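Local atomic coordinates of beta-lactamase-like protein (Novosphingobium pentaromativorans US6-1, PDB entry 6AUF), a protein that probably hydrolyses beta-lactam antibiotics as a dizinc metallo-beta-lactamase of subclass B3. Residues D219-D224 against A289-E294. Residues are numbered along the deposited sequence; the frame is centred on the assembly and turned at random.
Sequences DYRFSD and AEEAGE
Glu291, in the last turn of helix 272-292, pushes its carboxylate into the backbone of the 219-224 loop before helix 226-241. Beyond CG its chain is extended (chi2 -170°), carrying its oxygens to the 3-10 turn at Phe222 and Ser223. OE1 of Glu291 accepts a hydrogen bond from N of Phe222, 2.9 Å away, through its syn lone pair, and lies at the edge of the Phe222 ring, 3.4 Å from CD1. OE2 of Glu291 accepts two bonds from the same face of its plane: the nearly straight one from Ser223 N (2.9 Å, 168°), and one from Ser223 OG, 2.8 Å away and well above the carboxylate plane. Arg287 completes the grip with a salt bridge to OE1.

The outer side, where Glu294 is exposed to solvent, is looser. Arg221 bends at chi3 (95°) and runs past Glu291, its guanidinium face beneath OE2. At the guanidinium edge, NE of Arg221 forms a salt bridge to OE1 of the poorly ordered Glu294, with a weak hydrogen bond of 3.5 Å; within the loop, OD1 of Asp224 makes a long salt bridge to NH2.

The contact ties the C-terminal helix to a loop whose buried Phe222 packs on Leu288, its side chain about 8 Å from that of the zinc ligand His185. With two backbone N-H groups, a hydroxyl and Arg287 as partners, the buried Glu291 carboxylate is probably held ionised.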
loop_
_atom_site.group_PDB
_atom_site.type_symbol
_atom_site.label_atom_id
_atom_site.label_comp_id
_atom_site.label_asym_id
_atom_site.label_seq_id
_atom_site.Cartn_x
_atom_site.Cartn_y
_atom_site.Cartn_z
ATOM N N ASP A 219 20.383 -14.674 5.308
ATOM C CA ASP A 219 20.852 -15.017 6.641
ATOM C C ASP A 219 19.806 -14.766 7.726
ATOM O O ASP A 219 20.041 -15.128 8.880
ATOM C CB ASP A 219 22.122 -14.224 6.938
ATOM C CG ASP A 219 21.927 -12.728 6.747
ATOM O OD1 ASP A 219 20.796 -12.310 6.418
ATOM O OD2 ASP A 219 22.900 -11.965 6.922
ATOM N N TYR A 220 18.669 -14.169 7.397
ATOM C CA TYR A 220 17.666 -13.867 8.401
ATOM C C TYR A 220 16.789 -15.077 8.677
ATOM O O TYR A 220 16.359 -15.766 7.747
ATOM C CB TYR A 220 16.792 -12.706 7.950
ATOM C CG TYR A 220 15.738 -12.313 8.967
ATOM C CD1 TYR A 220 14.493 -12.939 9.005
ATOM C CD2 TYR A 220 15.989 -11.305 9.888
ATOM C CE1 TYR A 220 13.532 -12.558 9.944
ATOM C CE2 TYR A 220 15.041 -10.921 10.818
ATOM C CZ TYR A 220 13.823 -11.548 10.844
ATOM O OH TYR A 220 12.906 -11.139 11.775
ATOM N N ARG A 221 16.502 -15.318 9.960
ATOM C CA ARG A 221 15.605 -16.396 10.376
ATOM C C ARG A 221 14.502 -15.834 11.265
ATOM O O ARG A 221 14.784 -15.227 12.306
ATOM C CB ARG A 221 16.373 -17.505 11.100
ATOM C CG ARG A 221 17.360 -18.224 10.209
ATOM C CD ARG A 221 18.028 -19.396 10.914
ATOM N NE ARG A 221 17.351 -20.663 10.643
ATOM C CZ ARG A 221 16.748 -21.404 11.567
ATOM N NH1 ARG A 221 16.156 -22.539 11.207
ATOM N NH2 ARG A 221 16.747 -21.023 12.848
ATOM N N PHE A 222 13.246 -16.034 10.850
ATOM C CA PHE A 222 12.112 -15.581 11.652
ATOM C C PHE A 222 12.073 -16.285 13.002
ATOM O O PHE A 222 11.663 -15.689 14.007
ATOM C CB PHE A 222 10.798 -15.817 10.894
ATOM C CG PHE A 222 10.610 -14.916 9.715
ATOM C CD1 PHE A 222 11.073 -15.292 8.457
ATOM C CD2 PHE A 222 9.977 -13.683 9.862
ATOM C CE1 PHE A 222 10.904 -14.450 7.355
ATOM C CE2 PHE A 222 9.810 -12.827 8.779
ATOM C CZ PHE A 222 10.268 -13.211 7.516
ATOM N N SER A 223 12.495 -17.550 13.034
ATOM C CA SER A 223 12.474 -18.329 14.264
ATOM C C SER A 223 13.289 -17.673 15.370
ATOM O O SER A 223 12.990 -17.872 16.553
ATOM C CB SER A 223 12.987 -19.734 13.977
ATOM O OG SER A 223 12.201 -20.347 12.967
ATOM N N ASP A 224 14.306 -16.876 15.014
ATOM C CA ASP A 224 15.129 -16.183 16.001
ATOM C C ASP A 224 14.569 -14.826 16.408
ATOM O O ASP A 224 15.248 -14.091 17.125
ATOM C CB ASP A 224 16.562 -15.949 15.489
ATOM C CG ASP A 224 17.235 -17.205 14.947
ATOM O OD1 ASP A 224 16.815 -18.342 15.266
ATOM O OD2 ASP A 224 18.219 -17.032 14.192
ATOM N N ALA A 289 8.243 -23.663 8.758
ATOM C CA ALA A 289 8.551 -25.083 8.617
ATOM C C ALA A 289 9.900 -25.303 7.936
ATOM O O ALA A 289 10.648 -26.222 8.301
ATOM C CB ALA A 289 7.442 -25.782 7.837
ATOM N N GLU A 290 10.221 -24.494 6.927
ATOM C CA GLU A 290 11.523 -24.630 6.291
ATOM C C GLU A 290 12.629 -24.376 7.301
ATOM O O GLU A 290 13.614 -25.123 7.360
ATOM C CB GLU A 290 11.643 -23.679 5.096
ATOM C CG GLU A 290 10.690 -23.969 3.947
ATOM C CD GLU A 290 10.599 -22.818 2.947
ATOM O OE1 GLU A 290 9.824 -22.933 1.967
ATOM O OE2 GLU A 290 11.303 -21.798 3.147
ATOM N N GLU A 291 12.468 -23.337 8.125
ATOM C CA GLU A 291 13.466 -23.023 9.143
ATOM C C GLU A 291 13.579 -24.130 10.183
ATOM O O GLU A 291 14.673 -24.378 10.706
ATOM C CB GLU A 291 13.129 -21.692 9.816
ATOM C CG GLU A 291 13.218 -20.503 8.882
ATOM C CD GLU A 291 13.122 -19.172 9.597
ATOM O OE1 GLU A 291 12.756 -18.170 8.957
ATOM O OE2 GLU A 291 13.421 -19.121 10.803
ATOM N N ALA A 292 12.472 -24.801 10.500
ATOM C CA ALA A 292 12.522 -25.887 11.469
ATOM C C ALA A 292 13.357 -27.046 10.942
ATOM O O ALA A 292 14.279 -27.517 11.615
ATOM C CB ALA A 292 11.104 -26.338 11.814
ATOM N N GLY A 293 13.050 -27.516 9.737
ATOM C CA GLY A 293 13.788 -28.586 9.096
ATOM C C GLY A 293 15.218 -28.258 8.729
ATOM O O GLY A 293 15.901 -29.114 8.159
ATOM N N GLU A 294 15.679 -27.039 9.005
ATOM C CA GLU A 294 17.098 -26.709 9.005
ATOM C C GLU A 294 17.731 -26.913 10.378
ATOM O O GLU A 294 18.892 -26.537 10.580
ATOM C CB GLU A 294 17.315 -25.266 8.542
ATOM C CG GLU A 294 16.792 -24.958 7.146
ATOM C CD GLU A 294 16.683 -23.461 6.882
ATOM O OE1 GLU A 294 16.995 -22.668 7.801
ATOM O OE2 GLU A 294 16.281 -23.077 5.761
#